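Local coordinates for protein aminopeptidase YwaD (Bacillus subtilis, PDB 6HC6) that removes amino acids from the N terminus of peptides, arginine, lysine and leucine among them, using two zinc ions bound in each monomer, at residues Thr157-Glu160 with Lys161-Ala165; Glu207-Thr210 with Gln211-Glu214; Ser78-Lys82 with Leu83-Val87; Arg62-Thr66 with Ala67-Lys71; Thr353-Lys357 with Ile358-Ser362. All coordinates share one frame; numbering follows the deposited sequence.

Contact 1. Residues Thr157-Glu160 with Lys161-Ala165; sequences TYYE and KAKNA
K163 sets its CB over one face of the Y159 ring, one helical turn earlier, and the rest of its chain slants past the phenol end. That CB stands 4.2 Å from the ring centroid and 19° off the normal, a CH-pi contact offset toward the rim. The chain runs on with CG anti to the backbone N (chi1 168°) and then bends, which takes K163 CD to 3.8 Å from Y159 OH and CE near Y159 CE2. K163 NZ ends 5.7 Å from E160 OE1, an opposite charge too distant for a salt bridge. A glycine in place of Y159 would probably leave the methylenes of K163 without the ring they rest on, and their chain freer to turn. Both residues belong to helix 158-167, part of a beta-alpha-beta unit in the PA domain. Its start is closed by a capping box: E160 N donates to T157 OG1 (3.1 Å), while T157 N returns a bond to E160 OE2 from above the carboxylate plane. Threonine and glutamate suit these places because each offers a side-chain oxygen to a backbone N-H. K161 passes its CG 3.3 Å from T157 O, and its NZ binds the carbonyl oxygens of L134, S152 and G154.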
loop_
_atom_site.group_PDB
_atom_site.type_symbol
_atom_site.label_atom_id
_atom_site.label_comp_id
_atom_site.label_asym_id
_atom_site.label_seq_id
_atom_site.Cartn_x
_atom_site.Cartn_y
_atom_site.Cartn_z
ATOM N N THR A 157 -2.687 -15.602 -11.512
ATOM C CA THR A 157 -2.060 -14.330 -11.184
ATOM C C THR A 157 -1.561 -13.638 -12.452
ATOM O O THR A 157 -1.349 -14.262 -13.495
ATOM C CB THR A 157 -0.894 -14.524 -10.213
ATOM O OG1 THR A 157 0.155 -15.256 -10.858
ATOM C CG2 THR A 157 -1.357 -15.277 -8.977
ATOM N N TYR A 158 -1.375 -12.322 -12.349
ATOM C CA TYR A 158 -0.857 -11.564 -13.483
ATOM C C TYR A 158 0.526 -12.051 -13.876
ATOM O O TYR A 158 0.848 -12.133 -15.068
ATOM C CB TYR A 158 -0.806 -10.082 -13.145
ATOM C CG TYR A 158 -2.146 -9.485 -12.850
ATOM C CD1 TYR A 158 -3.235 -9.722 -13.681
ATOM C CD2 TYR A 158 -2.329 -8.670 -11.747
ATOM C CE1 TYR A 158 -4.467 -9.157 -13.423
ATOM C CE2 TYR A 158 -3.564 -8.103 -11.475
ATOM C CZ TYR A 158 -4.626 -8.343 -12.321
ATOM O OH TYR A 158 -5.851 -7.779 -12.048
ATOM N N TYR A 159 1.361 -12.381 -12.888
ATOM C CA TYR A 159 2.688 -12.892 -13.203
ATOM C C TYR A 159 2.597 -14.189 -14.003
ATOM O O TYR A 159 3.292 -14.355 -15.015
ATOM C CB TYR A 159 3.505 -13.117 -11.926
ATOM C CG TYR A 159 4.817 -13.775 -12.246
ATOM C CD1 TYR A 159 5.743 -13.136 -13.061
ATOM C CD2 TYR A 159 5.118 -15.054 -11.784
ATOM C CE1 TYR A 159 6.940 -13.737 -13.393
ATOM C CE2 TYR A 159 6.322 -15.665 -12.103
ATOM C CZ TYR A 159 7.229 -14.998 -12.908
ATOM O OH TYR A 159 8.430 -15.582 -13.242
ATOM N N GLU A 160 1.737 -15.116 -13.566
ATOM C CA GLU A 160 1.594 -16.393 -14.268
ATOM C C GLU A 160 1.177 -16.173 -15.715
ATOM O O GLU A 160 1.690 -16.832 -16.628
ATOM C CB GLU A 160 0.579 -17.284 -13.553
ATOM C CG GLU A 160 1.192 -18.207 -12.494
ATOM C CD GLU A 160 0.248 -18.507 -11.331
ATOM O OE1 GLU A 160 0.744 -18.856 -10.234
ATOM O OE2 GLU A 160 -0.983 -18.396 -11.510
ATOM N N LYS A 161 0.243 -15.247 -15.942
ATOM C CA LYS A 161 -0.168 -14.932 -17.305
ATOM C C LYS A 161 1.005 -14.391 -18.109
ATOM O O LYS A 161 1.270 -14.850 -19.227
ATOM C CB LYS A 161 -1.318 -13.921 -17.290
ATOM C CG LYS A 161 -2.578 -14.403 -16.573
ATOM C CD LYS A 161 -3.538 -13.242 -16.361
ATOM C CE LYS A 161 -4.780 -13.684 -15.587
ATOM N NZ LYS A 161 -5.715 -14.501 -16.407
ATOM N N ALA A 162 1.726 -13.410 -17.551
ATOM C CA ALA A 162 2.830 -12.798 -18.283
ATOM C C ALA A 162 3.952 -13.793 -18.526
ATOM O O ALA A 162 4.568 -13.791 -19.597
ATOM C CB ALA A 162 3.362 -11.580 -17.531
ATOM N N LYS A 163 4.235 -14.644 -17.537
ATOM C CA LYS A 163 5.285 -15.642 -17.695
ATOM C C LYS A 163 4.914 -16.666 -18.764
ATOM O O LYS A 163 5.762 -17.068 -19.569
ATOM C CB LYS A 163 5.550 -16.314 -16.346
ATOM C CG LYS A 163 6.406 -17.548 -16.405
ATOM C CD LYS A 163 6.443 -18.243 -15.041
ATOM C CE LYS A 163 5.046 -18.633 -14.575
ATOM N NZ LYS A 163 5.061 -19.898 -13.792
ATOM N N ASN A 164 3.650 -17.100 -18.793
ATOM C CA ASN A 164 3.225 -18.028 -19.839
ATOM C C ASN A 164 3.340 -17.386 -21.215
ATOM O O ASN A 164 3.783 -18.027 -22.176
ATOM C CB ASN A 164 1.789 -18.490 -19.599
ATOM C CG ASN A 164 1.667 -19.421 -18.415
ATOM O OD1 ASN A 164 2.660 -19.983 -17.948
ATOM N ND2 ASN A 164 0.443 -19.598 -17.929
ATOM N N ALA A 165 2.953 -16.117 -21.329
ATOM C CA ALA A 165 3.057 -15.443 -22.618
ATOM C C ALA A 165 4.511 -15.310 -23.054
ATOM O O ALA A 165 4.841 -15.543 -24.221
ATOM C CB ALA A 165 2.376 -14.074 -22.548
#

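Contact 2. Residues Glu207-Thr210 with Gln211-Glu214; sequences EALT and QQKE
T210 and Q211 are brought together by their torsions: T210 OG1 lies between its own N and carbonyl carbon (chi1 67°), and the Q211 chain folds back at chi2 (-61°). The two side chains run side by side, and Q211 NE2 donates to T210 OG1 at 2.7 Å, with the hydroxyl oxygen in the amide plane. T210 OG1 in turn donates to E207 O, also 2.7 Å away, so amide, hydroxyl and carbonyl form a short relay at the end of helix 203-209. Threonine suits the place because one hydroxyl can both give and accept. Q212 bends likewise at chi2, but its NE2 reaches back to A208 O at 3.3 Å, from above the carbonyl plane. A208 O also takes Q211 N (2.9 Å), from the opposite face. L209 to Q212 make a type I beta turn, closed by Q212 N to L209 O at 3.1 Å, which leads the chain toward strand 214-222. L209, its CD2 4.1 Å from Q212 CG, is buried against I109, L150 and I174 of the PA-domain sheet. The Q212 amide and the T210 hydroxyl bind carbonyls, and the Q211 amide holds that hydroxyl; water 1 lies within hydrogen-bonding distance of both L209 O and Q212 O, water 2 lies by T210 O, and T210 O also accepts from N131 ND2, a polar finish that fits an exposed surface turn.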
loop_
_atom_site.group_PDB
_atom_site.type_symbol
_atom_site.label_atom_id
_atom_site.label_comp_id
_atom_site.label_asym_id
_atom_site.label_seq_id
_atom_site.Cartn_x
_atom_site.Cartn_y
_atom_site.Cartn_z
ATOM N N GLU A 207 -11.952 -5.863 -24.591
ATOM C CA GLU A 207 -12.982 -6.535 -25.380
ATOM C C GLU A 207 -12.977 -6.047 -26.821
ATOM O O GLU A 207 -13.120 -6.847 -27.756
ATOM C CB GLU A 207 -14.354 -6.327 -24.741
ATOM C CG GLU A 207 -14.541 -7.148 -23.477
ATOM C CD GLU A 207 -15.725 -6.699 -22.649
ATOM O OE1 GLU A 207 -16.255 -5.597 -22.908
ATOM O OE2 GLU A 207 -16.117 -7.452 -21.730
ATOM N N ALA A 208 -12.795 -4.738 -27.020
ATOM C CA ALA A 208 -12.615 -4.218 -28.367
ATOM C C ALA A 208 -11.358 -4.789 -29.006
ATOM O O ALA A 208 -11.382 -5.209 -30.168
ATOM C CB ALA A 208 -12.553 -2.693 -28.339
ATOM N N LEU A 209 -10.254 -4.824 -28.251
ATOM C CA LEU A 209 -8.980 -5.296 -28.786
ATOM C C LEU A 209 -9.045 -6.736 -29.267
ATOM O O LEU A 209 -8.269 -7.115 -30.149
ATOM C CB LEU A 209 -7.884 -5.191 -27.731
ATOM C CG LEU A 209 -7.126 -3.893 -27.587
ATOM C CD1 LEU A 209 -5.848 -4.184 -26.801
ATOM C CD2 LEU A 209 -6.857 -3.288 -28.968
ATOM N N THR A 210 -9.905 -7.571 -28.670
ATOM C CA THR A 210 -9.999 -8.952 -29.139
ATOM C C THR A 210 -10.440 -9.037 -30.590
ATOM O O THR A 210 -10.324 -10.108 -31.192
ATOM C CB THR A 210 -10.971 -9.792 -28.299
ATOM O OG1 THR A 210 -12.313 -9.318 -28.485
ATOM C CG2 THR A 210 -10.600 -9.766 -26.825
ATOM N N GLN A 211 -10.939 -7.947 -31.164
ATOM C CA GLN A 211 -11.393 -7.951 -32.546
ATOM C C GLN A 211 -10.414 -7.286 -33.506
ATOM O O GLN A 211 -10.692 -7.246 -34.709
ATOM C CB GLN A 211 -12.760 -7.265 -32.658
ATOM C CG GLN A 211 -13.771 -7.704 -31.616
ATOM C CD GLN A 211 -14.089 -9.181 -31.705
ATOM O OE1 GLN A 211 -14.694 -9.638 -32.675
ATOM N NE2 GLN A 211 -13.680 -9.940 -30.691
ATOM N N GLN A 212 -9.287 -6.763 -33.018
ATOM C CA GLN A 212 -8.355 -6.011 -33.848
ATOM C C GLN A 212 -7.164 -6.865 -34.265
ATOM O O GLN A 212 -6.823 -7.858 -33.622
ATOM C CB GLN A 212 -7.844 -4.762 -33.127
ATOM C CG GLN A 212 -8.921 -3.919 -32.456
ATOM C CD GLN A 212 -10.021 -3.502 -33.392
ATOM O OE1 GLN A 212 -9.793 -3.294 -34.587
ATOM N NE2 GLN A 212 -11.232 -3.377 -32.859
ATOM N N LYS A 213 -6.522 -6.450 -35.358
ATOM C CA LYS A 213 -5.416 -7.224 -35.906
ATOM C C LYS A 213 -4.106 -6.978 -35.158
ATOM O O LYS A 213 -3.352 -7.923 -34.906
ATOM C CB LYS A 213 -5.250 -6.907 -37.391
ATOM C CG LYS A 213 -6.441 -7.340 -38.237
ATOM C CD LYS A 213 -6.497 -8.845 -38.375
ATOM C CE LYS A 213 -7.389 -9.244 -39.536
ATOM N NZ LYS A 213 -8.655 -8.448 -39.535
ATOM N N GLU A 214 -3.802 -5.728 -34.814
ATOM C CA GLU A 214 -2.497 -5.408 -34.254
ATOM C C GLU A 214 -2.620 -4.179 -33.363
ATOM O O GLU A 214 -3.615 -3.456 -33.392
ATOM C CB GLU A 214 -1.458 -5.165 -35.356
ATOM C CG GLU A 214 -1.707 -3.887 -36.131
ATOM C CD GLU A 214 -0.976 -3.827 -37.464
ATOM O OE1 GLU A 214 -0.559 -4.884 -37.981
ATOM O OE2 GLU A 214 -0.822 -2.708 -37.996
HETATM O O HOH W 1 -6.897 -9.579 -31.194
HETATM O O HOH W 2 -8.956 -10.441 -33.502
#

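Contact 3. Residues Ser78-Lys82 with Leu83-Val87; sequences SSMRK and LKLDV
R81 and V87 cross at about a right angle, the valine set against the flank of the arginine chain. V87 CG2 touches R81 CG at 3.7 Å, and V87 CG1 lies over one face of the guanidinium group toward its rim. The arginine stays extended from CG to NE, so its methylenes offer an apolar flank. The same methyl, V87 CG2, also meets M80 CB at 3.5 Å, helped by V87 CG1 standing anti to the backbone N (chi1 177°). M80 and L85 meet at a slant, L85 CD1 being 3.8 Å from M80 CB. This is the turn by which helix 67-82 gives way to strand 86-93, an outermost strand of the eight-stranded mixed sheet of the peptidase part. L85 N bonds weakly to M80 O, K84 N weakly to R81 O, and K84 has positive phi (62°): a Schellman motif, with M80 and L85 as its apolar pair. M80 O also receives L83 N at 2.9 Å. Water 3 bridges R81 O and L85 O, lying 3.0 Å from L85 O. M80, the buried member, extends its flexible thioether chain to M270 and L271 of helix 260-277 and to I230; L83 leans on A274 and R275 of the same helix.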
loop_
_atom_site.group_PDB
_atom_site.type_symbol
_atom_site.label_atom_id
_atom_site.label_comp_id
_atom_site.label_asym_id
_atom_site.label_seq_id
_atom_site.Cartn_x
_atom_site.Cartn_y
_atom_site.Cartn_z
ATOM N N SER A 78 8.083 17.814 8.420
ATOM C CA SER A 78 7.823 19.087 9.081
ATOM C C SER A 78 6.816 18.912 10.213
ATOM O O SER A 78 6.996 19.465 11.306
ATOM C CB SER A 78 7.334 20.110 8.053
ATOM O OG SER A 78 6.702 21.211 8.676
ATOM N N SER A 79 5.779 18.104 9.988
ATOM C CA SER A 79 4.763 17.898 11.014
ATOM C C SER A 79 5.332 17.172 12.222
ATOM O O SER A 79 5.014 17.519 13.367
ATOM C CB SER A 79 3.582 17.123 10.436
ATOM O OG SER A 79 2.878 17.914 9.497
ATOM N N MET A 80 6.173 16.161 11.990
ATOM C CA MET A 80 6.783 15.439 13.103
ATOM C C MET A 80 7.693 16.338 13.928
ATOM O O MET A 80 7.717 16.248 15.161
ATOM C CB MET A 80 7.553 14.229 12.574
ATOM C CG MET A 80 6.635 13.135 12.003
ATOM S SD MET A 80 7.663 11.683 11.713
ATOM C CE MET A 80 6.484 10.496 11.070
ATOM N N ARG A 81 8.471 17.200 13.272
ATOM C CA ARG A 81 9.366 18.070 14.020
ATOM C C ARG A 81 8.602 19.003 14.943
ATOM O O ARG A 81 9.095 19.341 16.030
ATOM C CB ARG A 81 10.240 18.864 13.062
ATOM C CG ARG A 81 11.287 18.022 12.390
ATOM C CD ARG A 81 12.394 18.881 11.825
ATOM N NE ARG A 81 13.319 18.075 11.043
ATOM C CZ ARG A 81 13.194 17.835 9.743
ATOM N NH1 ARG A 81 12.181 18.348 9.046
ATOM N NH2 ARG A 81 14.091 17.077 9.138
ATOM N N LYS A 82 7.406 19.433 14.533
ATOM C CA LYS A 82 6.573 20.252 15.409
ATOM C C LYS A 82 6.238 19.525 16.701
ATOM O O LYS A 82 6.010 20.167 17.733
ATOM C CB LYS A 82 5.280 20.644 14.697
ATOM C CG LYS A 82 5.394 21.824 13.770
ATOM C CD LYS A 82 4.065 22.558 13.712
ATOM C CE LYS A 82 3.535 22.810 15.122
ATOM N NZ LYS A 82 2.535 23.914 15.180
ATOM N N LEU A 83 6.210 18.191 16.663
ATOM C CA LEU A 83 5.789 17.354 17.775
ATOM C C LEU A 83 6.939 16.925 18.679
ATOM O O LEU A 83 6.817 15.913 19.376
ATOM C CB LEU A 83 5.064 16.117 17.242
ATOM C CG LEU A 83 3.878 16.400 16.337
ATOM C CD1 LEU A 83 3.172 15.103 15.940
ATOM C CD2 LEU A 83 2.925 17.351 17.039
ATOM N N LYS A 84 8.047 17.666 18.688
ATOM C CA LYS A 84 9.202 17.357 19.532
ATOM C C LYS A 84 9.811 15.996 19.202
ATOM O O LYS A 84 10.425 15.358 20.062
ATOM C CB LYS A 84 8.848 17.423 21.027
ATOM C CG LYS A 84 8.467 18.806 21.547
ATOM C CD LYS A 84 7.987 18.748 22.999
ATOM C CE LYS A 84 9.145 18.625 23.989
ATOM N NZ LYS A 84 9.863 19.914 24.224
ATOM N N LEU A 85 9.651 15.530 17.964
ATOM C CA LEU A 85 10.222 14.255 17.547
ATOM C C LEU A 85 11.590 14.460 16.908
ATOM O O LEU A 85 11.819 15.446 16.202
ATOM C CB LEU A 85 9.300 13.547 16.549
ATOM C CG LEU A 85 7.960 13.059 17.090
ATOM C CD1 LEU A 85 7.120 12.487 15.978
ATOM C CD2 LEU A 85 8.165 12.032 18.194
ATOM N N ASP A 86 12.497 13.516 17.161
ATOM C CA ASP A 86 13.774 13.455 16.456
ATOM C C ASP A 86 13.545 12.779 15.108
ATOM O O ASP A 86 13.280 11.575 15.046
ATOM C CB ASP A 86 14.798 12.697 17.290
ATOM C CG ASP A 86 16.160 12.645 16.632
ATOM O OD1 ASP A 86 16.635 13.707 16.177
ATOM O OD2 ASP A 86 16.751 11.545 16.569
ATOM N N VAL A 87 13.660 13.540 14.023
ATOM C CA VAL A 87 13.169 13.124 12.716
ATOM C C VAL A 87 14.344 12.867 11.786
ATOM O O VAL A 87 15.268 13.689 11.696
ATOM C CB VAL A 87 12.225 14.183 12.121
ATOM C CG1 VAL A 87 11.785 13.784 10.742
ATOM C CG2 VAL A 87 11.026 14.393 13.022
HETATM O O HOH W 3 11.115 18.304 16.975
#

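Contact 4. Residues Arg62-Thr66 with Ala67-Lys71; sequences RIAGT and AAEKK
E69 OE2 is held by two donors, one of them G65 N across the contact at 2.9 Å, with an almost straight N-H...O angle of 175°, and the other S227 OG. G65 N comes from above the carboxylate plane, 53° out of it. The glutamate gets there by an extended chain with CG anti to the backbone N (chi1 -168°); E69 CD then lies 3.7 Å from A64 CA. E69 OE1 is bound by A293 N, so both oxygens of this buried carboxylate are engaged and its rotation is probably fixed. The loop it holds is a type II beta turn from I63 to T66, beside the zinc site: the A64 side chain is about 6 Å from that of the zinc ligand E295, and E69 ties the turn to A293, close to E295 in sequence. G65 suits its third position, since a CB at its positive phi would be jammed against the preceding carbonyl oxygen. T66 N closes the turn on I63 O, and T66 OG1 donates to the same oxygen at 2.6 Å, on a lone pair. T66 is also the N-cap of helix 67-82. A68, small enough to pack against the loop, rests on I59 of helix 45-59, K70 NZ reaches T226 and Q228 at the beginning of strand 226-234, and R62 binds carbonyls of Y251, P258 and G259 between strand 244-250 and helix 260-277.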
loop_
_atom_site.group_PDB
_atom_site.type_symbol
_atom_site.label_atom_id
_atom_site.label_comp_id
_atom_site.label_asym_id
_atom_site.label_seq_id
_atom_site.Cartn_x
_atom_site.Cartn_y
_atom_site.Cartn_z
ATOM N N ARG A 62 -0.110 10.175 -4.593
ATOM C CA ARG A 62 1.270 10.192 -4.102
ATOM C C ARG A 62 1.955 8.912 -4.564
ATOM O O ARG A 62 2.233 8.007 -3.776
ATOM C CB ARG A 62 1.289 10.349 -2.586
ATOM C CG ARG A 62 0.577 11.633 -2.131
ATOM C CD ARG A 62 0.378 11.679 -0.621
ATOM N NE ARG A 62 -0.319 10.498 -0.112
ATOM C CZ ARG A 62 -1.627 10.301 -0.248
ATOM N NH1 ARG A 62 -2.364 11.202 -0.877
ATOM N NH2 ARG A 62 -2.193 9.196 0.236
ATOM N N ILE A 63 2.200 8.832 -5.869
ATOM C CA ILE A 63 2.762 7.626 -6.451
ATOM C C ILE A 63 4.208 7.487 -6.004
ATOM O O ILE A 63 4.984 8.456 -6.042
ATOM C CB ILE A 63 2.653 7.671 -7.980
ATOM C CG1 ILE A 63 1.190 7.675 -8.420
ATOM C CG2 ILE A 63 3.383 6.520 -8.599
ATOM C CD1 ILE A 63 1.035 8.169 -9.851
ATOM N N ALA A 64 4.575 6.281 -5.572
ATOM C CA ALA A 64 5.943 6.029 -5.113
ATOM C C ALA A 64 6.974 6.529 -6.117
ATOM O O ALA A 64 6.892 6.238 -7.316
ATOM C CB ALA A 64 6.146 4.533 -4.867
ATOM N N GLY A 65 7.963 7.262 -5.614
ATOM C CA GLY A 65 9.033 7.787 -6.445
ATOM C C GLY A 65 8.750 9.126 -7.092
ATOM O O GLY A 65 9.668 9.727 -7.664
ATOM N N THR A 66 7.529 9.633 -7.008
ATOM C CA THR A 66 7.207 10.840 -7.753
ATOM C C THR A 66 7.364 12.079 -6.881
ATOM O O THR A 66 7.473 12.009 -5.657
ATOM C CB THR A 66 5.785 10.777 -8.315
ATOM O OG1 THR A 66 4.852 10.788 -7.230
ATOM C CG2 THR A 66 5.590 9.522 -9.131
ATOM N N ALA A 67 7.371 13.234 -7.548
ATOM C CA ALA A 67 7.461 14.502 -6.846
ATOM C C ALA A 67 6.375 14.648 -5.785
ATOM O O ALA A 67 6.622 15.234 -4.722
ATOM C CB ALA A 67 7.395 15.644 -7.860
ATOM N N ALA A 68 5.176 14.112 -6.037
ATOM C CA ALA A 68 4.114 14.204 -5.036
ATOM C C ALA A 68 4.473 13.430 -3.774
ATOM O O ALA A 68 4.185 13.878 -2.659
ATOM C CB ALA A 68 2.793 13.688 -5.607
ATOM N N GLU A 69 5.086 12.256 -3.922
ATOM C CA GLU A 69 5.488 11.529 -2.727
ATOM C C GLU A 69 6.594 12.275 -1.992
ATOM O O GLU A 69 6.594 12.335 -0.759
ATOM C CB GLU A 69 5.923 10.102 -3.072
ATOM C CG GLU A 69 6.080 9.207 -1.824
ATOM C CD GLU A 69 6.793 7.897 -2.094
ATOM O OE1 GLU A 69 6.342 6.857 -1.563
ATOM O OE2 GLU A 69 7.817 7.893 -2.808
ATOM N N LYS A 70 7.524 12.881 -2.731
ATOM C CA LYS A 70 8.598 13.619 -2.072
ATOM C C LYS A 70 8.053 14.853 -1.359
ATOM O O LYS A 70 8.461 15.151 -0.230
ATOM C CB LYS A 70 9.685 13.972 -3.092
ATOM C CG LYS A 70 10.683 12.802 -3.240
ATOM C CD LYS A 70 11.195 12.575 -4.643
ATOM C CE LYS A 70 11.730 11.141 -4.818
ATOM N NZ LYS A 70 12.809 10.770 -3.845
ATOM N N LYS A 71 7.116 15.568 -1.990
ATOM C CA LYS A 71 6.461 16.697 -1.333
ATOM C C LYS A 71 5.767 16.247 -0.054
ATOM O O LYS A 71 5.834 16.931 0.977
ATOM C CB LYS A 71 5.451 17.335 -2.292
ATOM C CG LYS A 71 5.003 18.733 -1.932
ATOM C CD LYS A 71 4.693 19.528 -3.193
ATOM C CE LYS A 71 4.179 20.922 -2.869
ATOM N NZ LYS A 71 2.738 20.895 -2.481
#

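Contact 5. Residues Thr353-Lys357 with Ile358-Ser362; sequences TAAEK and IGFDS
I358 sets its CG1 against A354 O at 3.3 Å, while its N donates to that same oxygen at 3.0 Å, nearly straight on to the carbonyl. With chi1 at 70°, CG1 falls between the backbone N and the carbonyl carbon, and the branch is thereby folded back over the preceding turn. A serine replacing I358 would probably lose this apolar cover of the A354 carbonyl and open a gap against L421 of helix 412-430. G359 follows with positive phi (64°), a conformation that glycine adopts without strain, and its N makes a weak bond of 3.4 Å to E356 O. F360 N then returns to A355 O at 2.9 Å. Together these make a Schellman motif, with A355 and F360 as its apolar pair (CB to CB 4.3 Å). Here helix 346-358 ends, and the chain goes on to strand 363-367, the far edge of the eight-stranded sheet in the peptidase M28 domain. F360 CG stands anti to its backbone N, which swings the ring past A355: A355 CB meets the ring at its edge, near the ring plane. A residue as small as alanine lets the chain pass this close. The ring packs on L335 and Q417, and S362 N sits 3.9 Å above its plane.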
loop_
_atom_site.group_PDB
_atom_site.type_symbol
_atom_site.label_atom_id
_atom_site.label_comp_id
_atom_site.label_asym_id
_atom_site.label_seq_id
_atom_site.Cartn_x
_atom_site.Cartn_y
_atom_site.Cartn_z
ATOM N N THR A 353 -7.439 -5.029 25.301
ATOM C CA THR A 353 -7.527 -4.304 26.559
ATOM C C THR A 353 -8.056 -2.891 26.349
ATOM O O THR A 353 -8.923 -2.425 27.100
ATOM C CB THR A 353 -6.152 -4.274 27.216
ATOM O OG1 THR A 353 -5.779 -5.605 27.591
ATOM C CG2 THR A 353 -6.167 -3.373 28.430
ATOM N N ALA A 354 -7.538 -2.191 25.334
ATOM C CA ALA A 354 -7.975 -0.823 25.073
ATOM C C ALA A 354 -9.455 -0.780 24.715
ATOM O O ALA A 354 -10.190 0.101 25.182
ATOM C CB ALA A 354 -7.141 -0.209 23.948
ATOM N N ALA A 355 -9.907 -1.719 23.881
ATOM C CA ALA A 355 -11.318 -1.749 23.507
ATOM C C ALA A 355 -12.201 -1.893 24.740
ATOM O O ALA A 355 -13.260 -1.262 24.835
ATOM C CB ALA A 355 -11.572 -2.884 22.519
ATOM N N GLU A 356 -11.770 -2.707 25.702
ATOM C CA GLU A 356 -12.517 -2.832 26.953
ATOM C C GLU A 356 -12.524 -1.526 27.741
ATOM O O GLU A 356 -13.554 -1.144 28.309
ATOM C CB GLU A 356 -11.941 -3.967 27.800
ATOM C CG GLU A 356 -12.154 -5.350 27.198
ATOM C CD GLU A 356 -11.201 -6.404 27.750
ATOM O OE1 GLU A 356 -11.342 -7.588 27.370
ATOM O OE2 GLU A 356 -10.320 -6.054 28.567
ATOM N N LYS A 357 -11.388 -0.828 27.805
ATOM C CA LYS A 357 -11.335 0.390 28.609
ATOM C C LYS A 357 -12.212 1.493 28.018
ATOM O O LYS A 357 -12.872 2.230 28.760
ATOM C CB LYS A 357 -9.888 0.870 28.763
ATOM C CG LYS A 357 -9.738 2.078 29.690
ATOM C CD LYS A 357 -8.315 2.225 30.227
ATOM C CE LYS A 357 -8.295 2.936 31.583
ATOM N NZ LYS A 357 -8.581 2.034 32.741
ATOM N N ILE A 358 -12.248 1.615 26.686
ATOM C CA ILE A 358 -13.030 2.670 26.043
ATOM C C ILE A 358 -14.418 2.207 25.631
ATOM O O ILE A 358 -15.190 3.012 25.096
ATOM C CB ILE A 358 -12.291 3.261 24.823
ATOM C CG1 ILE A 358 -12.238 2.247 23.674
ATOM C CG2 ILE A 358 -10.900 3.721 25.230
ATOM C CD1 ILE A 358 -11.546 2.766 22.432
ATOM N N GLY A 359 -14.765 0.943 25.868
ATOM C CA GLY A 359 -16.059 0.428 25.461
ATOM C C GLY A 359 -16.261 0.430 23.957
ATOM O O GLY A 359 -17.065 1.212 23.439
ATOM N N PHE A 360 -15.530 -0.440 23.250
ATOM C CA PHE A 360 -15.633 -0.608 21.800
ATOM C C PHE A 360 -15.799 -2.102 21.523
ATOM O O PHE A 360 -14.917 -2.896 21.856
ATOM C CB PHE A 360 -14.394 -0.026 21.110
ATOM C CG PHE A 360 -14.351 -0.259 19.621
ATOM C CD1 PHE A 360 -15.270 0.355 18.785
ATOM C CD2 PHE A 360 -13.379 -1.080 19.061
ATOM C CE1 PHE A 360 -15.232 0.147 17.407
ATOM C CE2 PHE A 360 -13.327 -1.288 17.688
ATOM C CZ PHE A 360 -14.253 -0.672 16.861
ATOM N N ASP A 361 -16.945 -2.503 20.959
ATOM C CA ASP A 361 -17.267 -3.925 20.825
ATOM C C ASP A 361 -17.108 -4.455 19.404
ATOM O O ASP A 361 -17.384 -5.639 19.169
ATOM C CB ASP A 361 -18.698 -4.199 21.306
ATOM C CG ASP A 361 -18.798 -4.358 22.810
ATOM O OD1 ASP A 361 -17.788 -4.717 23.462
ATOM O OD2 ASP A 361 -19.908 -4.128 23.341
ATOM N N SER A 362 -16.671 -3.622 18.455
ATOM C CA SER A 362 -16.541 -4.010 17.052
ATOM C C SER A 362 -15.082 -4.155 16.626
ATOM O O SER A 362 -14.704 -3.802 15.502
ATOM C CB SER A 362 -17.273 -3.025 16.136
ATOM O OG SER A 362 -18.624 -2.827 16.554
#

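Overall arrangement
From the N terminus, contact 4 comes first, turning the chain out of a loop into helix 67-82; contact 3 lies at the other end of that helix and passes it on to strand 86-93. Their centres are about 20 Å apart. Contact 1 then opens the helix of a beta-alpha-beta unit in the PA domain, and contact 2 ends the later helix 203-209, their centres also about 20 Å apart. Contact 5 comes last, at the close of helix 346-358 in the peptidase domain, about 45 Å from contact 1 between centres. The five follow in series; none nests or crosses. Contact 4 lies nearest the chain's centre, contact 2 farthest.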